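Local coordinates for putative carboxynorspermidine decarboxylase protein (Sinorhizobium meliloti, PDB 3MT1) that probably catalyses the pyridoxal-phosphate-dependent decarboxylation of carboxynorspermidine and carboxyspermidine, yielding norspermidine and spermidine, at residues Ser28-Leu33 with Val225-Glu230; Ile97-Ser102 with Gly117-Pro122. All blocks are in the same frame, centred on the assembly; numbering follows the deposited sequence.

Interaction 1: residues Ser28-Leu33 with Val225-Glu230; sequences SGAKAL and VQIYLE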
ATOM      1  N   SER B  28     -35.772   3.236  11.362  1.00 46.88           N
ATOM      2  CA  SER B  28     -35.184   4.381  12.022  1.00 46.57           C
ATOM      3  C   SER B  28     -35.539   5.654  11.319  1.00 46.78           C
ATOM      4  O   SER B  28     -35.644   6.682  11.966  1.00 47.32           O
ATOM      5  CB  SER B  28     -33.647   4.268  12.055  1.00 45.69           C
ATOM      6  OG  SER B  28     -33.112   4.146  10.741  1.00 43.00           O
ATOM      7  N   GLY B  29     -35.677   5.606   9.990  1.00 43.52           N
ATOM      8  CA  GLY B  29     -35.750   6.823   9.168  1.00 43.42           C
ATOM      9  C   GLY B  29     -34.388   7.493   9.024  1.00 43.26           C
ATOM     10  O   GLY B  29     -34.272   8.613   8.514  1.00 43.48           O
ATOM     11  N   ALA B  30     -33.342   6.817   9.487  1.00 43.26           N
ATOM     12  CA  ALA B  30     -31.992   7.324   9.340  1.00 42.52           C
ATOM     13  C   ALA B  30     -31.564   6.979   7.912  1.00 42.55           C
ATOM     14  O   ALA B  30     -32.120   6.066   7.291  1.00 43.46           O
ATOM     15  CB  ALA B  30     -31.072   6.708  10.371  1.00 41.70           C
ATOM     16  N   LYS B  31     -30.621   7.736   7.362  1.00 42.21           N
ATOM     17  CA  LYS B  31     -30.132   7.437   6.013  1.00 41.67           C
ATOM     18  C   LYS B  31     -28.735   6.831   6.117  1.00 40.34           C
ATOM     19  O   LYS B  31     -28.034   7.097   7.051  1.00 39.45           O
ATOM     20  CB  LYS B  31     -30.162   8.692   5.139  1.00 41.55           C
ATOM     21  CG  LYS B  31     -31.583   9.040   4.629  1.00 44.90           C
ATOM     22  CD  LYS B  31     -31.615  10.358   3.871  1.00 48.05           C
ATOM     23  CE  LYS B  31     -33.042  10.819   3.646  1.00 51.50           C
ATOM     24  NZ  LYS B  31     -33.586  10.184   2.412  1.00 55.69           N
ATOM     25  N   ALA B  32     -28.363   5.987   5.163  1.00 40.51           N
ATOM     26  CA  ALA B  32     -27.078   5.294   5.180  1.00 40.10           C
ATOM     27  C   ALA B  32     -26.317   5.600   3.909  1.00 39.06           C
ATOM     28  O   ALA B  32     -26.881   5.483   2.792  1.00 39.82           O
ATOM     29  CB  ALA B  32     -27.282   3.775   5.284  1.00 40.98           C
ATOM     30  N   LEU B  33     -25.042   5.960   4.083  1.00 37.03           N
ATOM     31  CA  LEU B  33     -24.150   6.257   2.972  1.00 35.12           C
ATOM     32  C   LEU B  33     -22.949   5.312   2.997  1.00 34.39           C
ATOM     33  O   LEU B  33     -22.354   5.082   4.050  1.00 34.29           O
ATOM     34  CB  LEU B  33     -23.686   7.702   3.043  1.00 34.01           C
ATOM     35  CG  LEU B  33     -24.706   8.789   3.341  1.00 34.84           C
ATOM     36  CD1 LEU B  33     -24.028  10.132   3.629  1.00 33.11           C
ATOM     37  CD2 LEU B  33     -25.663   8.938   2.198  1.00 35.13           C
ATOM     38  N   VAL B 225     -33.666  16.378  13.778  1.00 52.98           N
ATOM     39  CA  VAL B 225     -32.602  16.314  12.768  1.00 50.63           C
ATOM     40  C   VAL B 225     -32.738  15.046  11.917  1.00 49.40           C
ATOM     41  O   VAL B 225     -33.277  14.046  12.374  1.00 50.12           O
ATOM     42  CB  VAL B 225     -31.144  16.332  13.405  1.00 50.25           C
ATOM     43  CG1 VAL B 225     -30.815  17.672  14.111  1.00 50.89           C
ATOM     44  CG2 VAL B 225     -30.904  15.146  14.337  1.00 49.03           C
ATOM     45  N   GLN B 226     -32.254  15.089  10.681  1.00 47.89           N
ATOM     46  CA  GLN B 226     -32.081  13.863   9.902  1.00 46.85           C
ATOM     47  C   GLN B 226     -30.740  13.168  10.267  1.00 46.06           C
ATOM     48  O   GLN B 226     -29.671  13.801  10.294  1.00 45.07           O
ATOM     49  CB  GLN B 226     -32.158  14.150   8.402  1.00 45.91           C
ATOM     50  CG  GLN B 226     -31.824  12.948   7.537  1.00 44.40           C
ATOM     51  CD  GLN B 226     -32.942  11.902   7.514  1.00 44.84           C
ATOM     52  OE1 GLN B 226     -34.110  12.235   7.257  1.00 45.34           O
ATOM     53  NE2 GLN B 226     -32.582  10.627   7.752  1.00 41.53           N
ATOM     54  N   ILE B 227     -30.809  11.875  10.565  1.00 45.54           N
ATOM     55  CA  ILE B 227     -29.612  11.138  10.884  1.00 44.33           C
ATOM     56  C   ILE B 227     -29.034  10.512   9.630  1.00 42.61           C
ATOM     57  O   ILE B 227     -29.755   9.975   8.787  1.00 42.03           O
ATOM     58  CB  ILE B 227     -29.847  10.070  11.980  1.00 45.72           C
ATOM     59  CG1 ILE B 227     -30.140  10.739  13.321  1.00 46.60           C
ATOM     60  CG2 ILE B 227     -28.595   9.173  12.159  1.00 45.75           C
ATOM     61  CD1 ILE B 227     -30.490   9.750  14.407  1.00 49.10           C
ATOM     62  N   TYR B 228     -27.718  10.634   9.521  1.00 41.67           N
ATOM     63  CA  TYR B 228     -26.897   9.883   8.560  1.00 40.38           C
ATOM     64  C   TYR B 228     -26.008   8.865   9.262  1.00 39.95           C
ATOM     65  O   TYR B 228     -25.401   9.150  10.294  1.00 40.79           O
ATOM     66  CB  TYR B 228     -26.055  10.820   7.724  1.00 38.81           C
ATOM     67  CG  TYR B 228     -26.909  11.601   6.786  1.00 39.70           C
ATOM     68  CD1 TYR B 228     -27.219  11.110   5.512  1.00 37.60           C
ATOM     69  CD2 TYR B 228     -27.429  12.824   7.173  1.00 38.62           C
ATOM     70  CE1 TYR B 228     -28.015  11.839   4.638  1.00 36.63           C
ATOM     71  CE2 TYR B 228     -28.226  13.560   6.315  1.00 39.26           C
ATOM     72  CZ  TYR B 228     -28.528  13.071   5.059  1.00 38.33           C
ATOM     73  OH  TYR B 228     -29.352  13.828   4.245  1.00 34.20           O
ATOM     74  N   LEU B 229     -25.970   7.669   8.704  1.00 39.47           N
ATOM     75  CA  LEU B 229     -25.019   6.678   9.093  1.00 39.21           C
ATOM     76  C   LEU B 229     -24.044   6.579   7.936  1.00 38.94           C
ATOM     77  O   LEU B 229     -24.441   6.766   6.776  1.00 38.14           O
ATOM     78  CB  LEU B 229     -25.722   5.360   9.317  1.00 39.21           C
ATOM     79  CG  LEU B 229     -26.671   5.231  10.507  1.00 40.60           C
ATOM     80  CD1 LEU B 229     -27.376   3.907  10.428  1.00 40.10           C
ATOM     81  CD2 LEU B 229     -25.956   5.353  11.855  1.00 39.71           C
ATOM     82  N   GLU B 230     -22.773   6.297   8.247  1.00 39.12           N
ATOM     83  CA  GLU B 230     -21.732   6.127   7.215  1.00 38.79           C
ATOM     84  C   GLU B 230     -21.136   4.725   7.261  1.00 38.31           C
ATOM     85  O   GLU B 230     -19.955   4.551   7.552  1.00 38.81           O
ATOM     86  CB  GLU B 230     -20.612   7.117   7.444  1.00 38.68           C
ATOM     87  CG  GLU B 230     -20.904   8.564   7.131  1.00 43.47           C
ATOM     88  CD  GLU B 230     -19.786   9.497   7.633  1.00 51.88           C
ATOM     89  OE1 GLU B 230     -18.580   9.106   7.611  1.00 54.61           O
ATOM     90  OE2 GLU B 230     -20.107  10.635   8.063  1.00 57.23           O
TER
HETATM   91  O   HOH W   1     -32.948  10.455  11.116  1.00 37.58           O
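K31 and A32 pair in parallel register with Y228 and L229, through backbone bonds from K31 N to I227 O (2.8 Å), L229 N to K31 O (2.7 Å) and L33 N to L229 O (2.9 Å). This seam joins the first and eighth strands of the barrel and so closes it. At its start the Q226 side chain is bent at chi2 (74°), which brings NE2 to donate to G29 O, 2.7 Å away and in the carbonyl plane. NE2 also donates to I227 O (3.1 Å), from the carbonyl face opposite that used by K31 N. With the amide gone, as in an alanine here, G29 O would probably keep just a weak water bond within this seam, and I227 O lose its second donor. The aliphatic part of K31 runs alongside the Y228 ring, K31 CB lying 3.8 Å from Y228 CD1, while L33 CD1 approaches the same ring atom obliquely. The Y228 hydroxyl bonds K95 and, weakly, E73; its ring meets H75. On the other face A30 CB rests against I227 CB (3.9 Å), and I227 touches helix 209-223. Backbone bonds and one amide thus hold the seam, while A32 N turns to D53 and Q226 and Y228 also pair with V194.

Interaction 2: residues Ile97-Ser102 with Gly117-Pro122; sequences IFNSIS and GLRLNP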
ATOM      1  N   ILE B  97     -18.551  18.856   4.344  1.00 41.14           N
ATOM      2  CA  ILE B  97     -18.209  18.930   5.742  1.00 41.69           C
ATOM      3  C   ILE B  97     -16.773  19.375   5.908  1.00 42.60           C
ATOM      4  O   ILE B  97     -15.869  18.958   5.156  1.00 41.46           O
ATOM      5  CB  ILE B  97     -18.443  17.596   6.420  1.00 41.55           C
ATOM      6  CG1 ILE B  97     -19.944  17.309   6.385  1.00 42.11           C
ATOM      7  CG2 ILE B  97     -17.895  17.590   7.860  1.00 40.62           C
ATOM      8  CD1 ILE B  97     -20.282  15.942   5.876  1.00 44.91           C
ATOM      9  N   PHE B  98     -16.586  20.270   6.876  1.00 43.68           N
ATOM     10  CA  PHE B  98     -15.282  20.842   7.133  1.00 44.27           C
ATOM     11  C   PHE B  98     -14.824  20.406   8.471  1.00 45.41           C
ATOM     12  O   PHE B  98     -15.635  20.228   9.392  1.00 45.77           O
ATOM     13  CB  PHE B  98     -15.296  22.353   7.065  1.00 44.67           C
ATOM     14  CG  PHE B  98     -15.873  22.886   5.798  1.00 44.28           C
ATOM     15  CD1 PHE B  98     -15.079  23.026   4.669  1.00 43.58           C
ATOM     16  CD2 PHE B  98     -17.228  23.243   5.725  1.00 44.19           C
ATOM     17  CE1 PHE B  98     -15.617  23.519   3.485  1.00 42.81           C
ATOM     18  CE2 PHE B  98     -17.764  23.731   4.566  1.00 43.35           C
ATOM     19  CZ  PHE B  98     -16.953  23.867   3.434  1.00 43.54           C
ATOM     20  N   ASN B  99     -13.505  20.245   8.556  1.00 46.37           N
ATOM     21  CA  ASN B  99     -12.829  19.720   9.726  1.00 47.03           C
ATOM     22  C   ASN B  99     -12.714  20.736  10.859  1.00 48.82           C
ATOM     23  O   ASN B  99     -12.583  20.369  12.025  1.00 50.00           O
ATOM     24  CB  ASN B  99     -11.442  19.215   9.325  1.00 46.61           C
ATOM     25  CG  ASN B  99     -10.838  18.292  10.363  1.00 47.31           C
ATOM     26  OD1 ASN B  99     -11.361  17.205  10.609  1.00 46.50           O
ATOM     27  ND2 ASN B  99      -9.730  18.719  10.978  1.00 48.05           N
ATOM     28  N   SER B 100     -12.771  22.012  10.513  1.00 49.78           N
ATOM     29  CA  SER B 100     -12.412  23.068  11.447  1.00 51.89           C
ATOM     30  C   SER B 100     -13.112  24.337  11.024  1.00 52.65           C
ATOM     31  O   SER B 100     -13.525  24.466   9.863  1.00 51.77           O
ATOM     32  CB  SER B 100     -10.899  23.289  11.427  1.00 52.67           C
ATOM     33  OG  SER B 100     -10.515  23.823  10.168  1.00 51.48           O
ATOM     34  N   ILE B 101     -13.236  25.270  11.969  1.00 54.92           N
ATOM     35  CA  ILE B 101     -13.870  26.568  11.735  1.00 55.89           C
ATOM     36  C   ILE B 101     -13.154  27.295  10.608  1.00 56.19           C
ATOM     37  O   ILE B 101     -13.779  27.784   9.665  1.00 55.61           O
ATOM     38  CB  ILE B 101     -13.908  27.407  13.036  1.00 58.61           C
ATOM     39  CG1 ILE B 101     -15.158  27.035  13.828  1.00 59.67           C
ATOM     40  CG2 ILE B 101     -13.907  28.923  12.741  1.00 59.09           C
ATOM     41  CD1 ILE B 101     -14.953  26.937  15.338  1.00 63.92           C
ATOM     42  N   SER B 102     -11.833  27.320  10.708  1.00 57.04           N
ATOM     43  CA  SER B 102     -10.985  27.950   9.725  1.00 57.99           C
ATOM     44  C   SER B 102     -11.213  27.431   8.287  1.00 56.22           C
ATOM     45  O   SER B 102     -11.304  28.229   7.350  1.00 56.44           O
ATOM     46  CB  SER B 102      -9.532  27.779  10.161  1.00 59.20           C
ATOM     47  OG  SER B 102      -8.671  28.444   9.266  1.00 61.09           O
ATOM     48  N   GLY B 117     -21.636  21.570   6.650  1.00 43.69           N
ATOM     49  CA  GLY B 117     -21.545  20.910   7.945  1.00 43.41           C
ATOM     50  C   GLY B 117     -20.189  21.109   8.575  1.00 44.47           C
ATOM     51  O   GLY B 117     -19.251  21.589   7.940  1.00 44.80           O
ATOM     52  N   LEU B 118     -20.074  20.755   9.848  1.00 45.81           N
ATOM     53  CA  LEU B 118     -18.832  20.947  10.574  1.00 46.46           C
ATOM     54  C   LEU B 118     -18.612  19.685  11.376  1.00 46.45           C
ATOM     55  O   LEU B 118     -19.551  19.154  11.950  1.00 46.84           O
ATOM     56  CB  LEU B 118     -18.946  22.181  11.494  1.00 48.23           C
ATOM     57  CG  LEU B 118     -17.712  22.585  12.323  1.00 49.58           C
ATOM     58  CD1 LEU B 118     -16.723  23.415  11.497  1.00 50.46           C
ATOM     59  CD2 LEU B 118     -18.080  23.336  13.597  1.00 50.21           C
ATOM     60  N   ARG B 119     -17.385  19.184  11.409  1.00 46.88           N
ATOM     61  CA  ARG B 119     -17.094  18.034  12.255  1.00 47.71           C
ATOM     62  C   ARG B 119     -16.906  18.428  13.709  1.00 50.23           C
ATOM     63  O   ARG B 119     -16.214  19.399  14.031  1.00 52.01           O
ATOM     64  CB  ARG B 119     -15.846  17.305  11.788  1.00 47.09           C
ATOM     65  CG  ARG B 119     -15.688  15.975  12.463  1.00 47.82           C
ATOM     66  CD  ARG B 119     -14.440  15.281  12.048  1.00 50.85           C
ATOM     67  NE  ARG B 119     -14.364  13.959  12.663  1.00 55.14           N
ATOM     68  CZ  ARG B 119     -13.564  12.984  12.248  1.00 55.85           C
ATOM     69  NH1 ARG B 119     -12.765  13.176  11.194  1.00 56.52           N
ATOM     70  NH2 ARG B 119     -13.575  11.814  12.879  1.00 55.32           N
ATOM     71  N   LEU B 120     -17.512  17.653  14.593  1.00 51.07           N
ATOM     72  CA  LEU B 120     -17.395  17.892  16.011  1.00 53.29           C
ATOM     73  C   LEU B 120     -16.657  16.736  16.635  1.00 54.26           C
ATOM     74  O   LEU B 120     -16.882  15.583  16.289  1.00 52.34           O
ATOM     75  CB  LEU B 120     -18.782  18.037  16.622  1.00 54.18           C
ATOM     76  CG  LEU B 120     -19.440  19.396  16.912  1.00 54.77           C
ATOM     77  CD1 LEU B 120     -19.085  20.507  15.949  1.00 53.22           C
ATOM     78  CD2 LEU B 120     -20.953  19.177  16.964  1.00 54.42           C
ATOM     79  N   ASN B 121     -15.746  17.065  17.541  1.00 57.86           N
ATOM     80  CA  ASN B 121     -14.894  16.084  18.192  1.00 59.96           C
ATOM     81  C   ASN B 121     -15.436  15.869  19.589  1.00 63.20           C
ATOM     82  O   ASN B 121     -15.406  16.793  20.409  1.00 65.91           O
ATOM     83  CB  ASN B 121     -13.459  16.608  18.244  1.00 60.57           C
ATOM     84  CG  ASN B 121     -12.460  15.592  18.813  1.00 61.40           C
ATOM     85  OD1 ASN B 121     -12.826  14.529  19.325  1.00 60.27           O
ATOM     86  ND2 ASN B 121     -11.178  15.942  18.734  1.00 61.41           N
ATOM     87  N   PRO B 122     -15.977  14.668  19.864  1.00 64.05           N
ATOM     88  CA  PRO B 122     -16.423  14.435  21.233  1.00 66.94           C
ATOM     89  C   PRO B 122     -15.269  14.282  22.253  1.00 70.32           C
ATOM     90  O   PRO B 122     -15.414  14.757  23.394  1.00 73.66           O
ATOM     91  CB  PRO B 122     -17.257  13.155  21.116  1.00 66.09           C
ATOM     92  CG  PRO B 122     -17.677  13.102  19.685  1.00 62.09           C
ATOM     93  CD  PRO B 122     -16.496  13.641  18.941  1.00 62.02           C
TER
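The ring of F98 presents its edge to the backbone of the next strand: CD2 sits 3.4 Å from G117 O, which lies near the ring plane. F98 N donates to that carbonyl at 3.2 Å, approaching from 45° above its plane, a rather long bond. The following one, from R119 N to F98 O, is shorter at 2.9 Å and nearly collinear with the C=O. The ring also packs on Q103, L104 and F107 of helix 101-107.

L118 shares the F98 face of the sheet. With CG anti to the backbone N (chi1 -178°), its CD1 reaches past the end of the strand to within 3.7 Å of S100 O, where the helix starts. S100 occupies the N-cap position, and its OG bonds Q103 N. These elements form one beta-alpha-beta unit of the barrel, strand 95-98, helix 101-107 and strand 115-119, the repeated crossover of the TIM-barrel domain in fold-type III pyridoxal-phosphate enzymes. The helix thus packs on the face that carries F98 and L118.

On the opposite face, I97 CG2 lies 3.9 Å from R119 N, and the side chain also touches M160. G117 is closely approached there, since a beta carbon at this position would fall about 3.2 Å from I97 CG1. Beyond the paired residues, N99 and R119 run side by side in the same direction. The arginine chain is extended from CG to NE, and its CD passes 3.9 Å from N99 OD1. The amide and guanidinium planes stand 80° apart, and rather than bonding each other, N99 OD1 and R119 NH1 both hydrogen-bond the hydroxyl of Y77, while N99 ND2 donates to R140 O.

Both interactions are buried pairings of neighbouring strands in the same parallel barrel, with centres 18 Å apart and no direct touch. Interaction 1 brings together strands far apart in sequence, the first and the last of the barrel; interaction 2 joins the fourth and fifth, linked by a single helix, and falls within the chain that interaction 1 encloses. In 28-33 with 225-230 a glutamine amide supplements the backbone pairing across the segments. In 97-102 with 117-122 the side chains add van der Waals contacts but no hydrogen bond across the segments; N99 OD1 and R119 NH1 instead share the hydroxyl of Y77, in strand 73-77. That strand reaches both, for its H75 meets Y228.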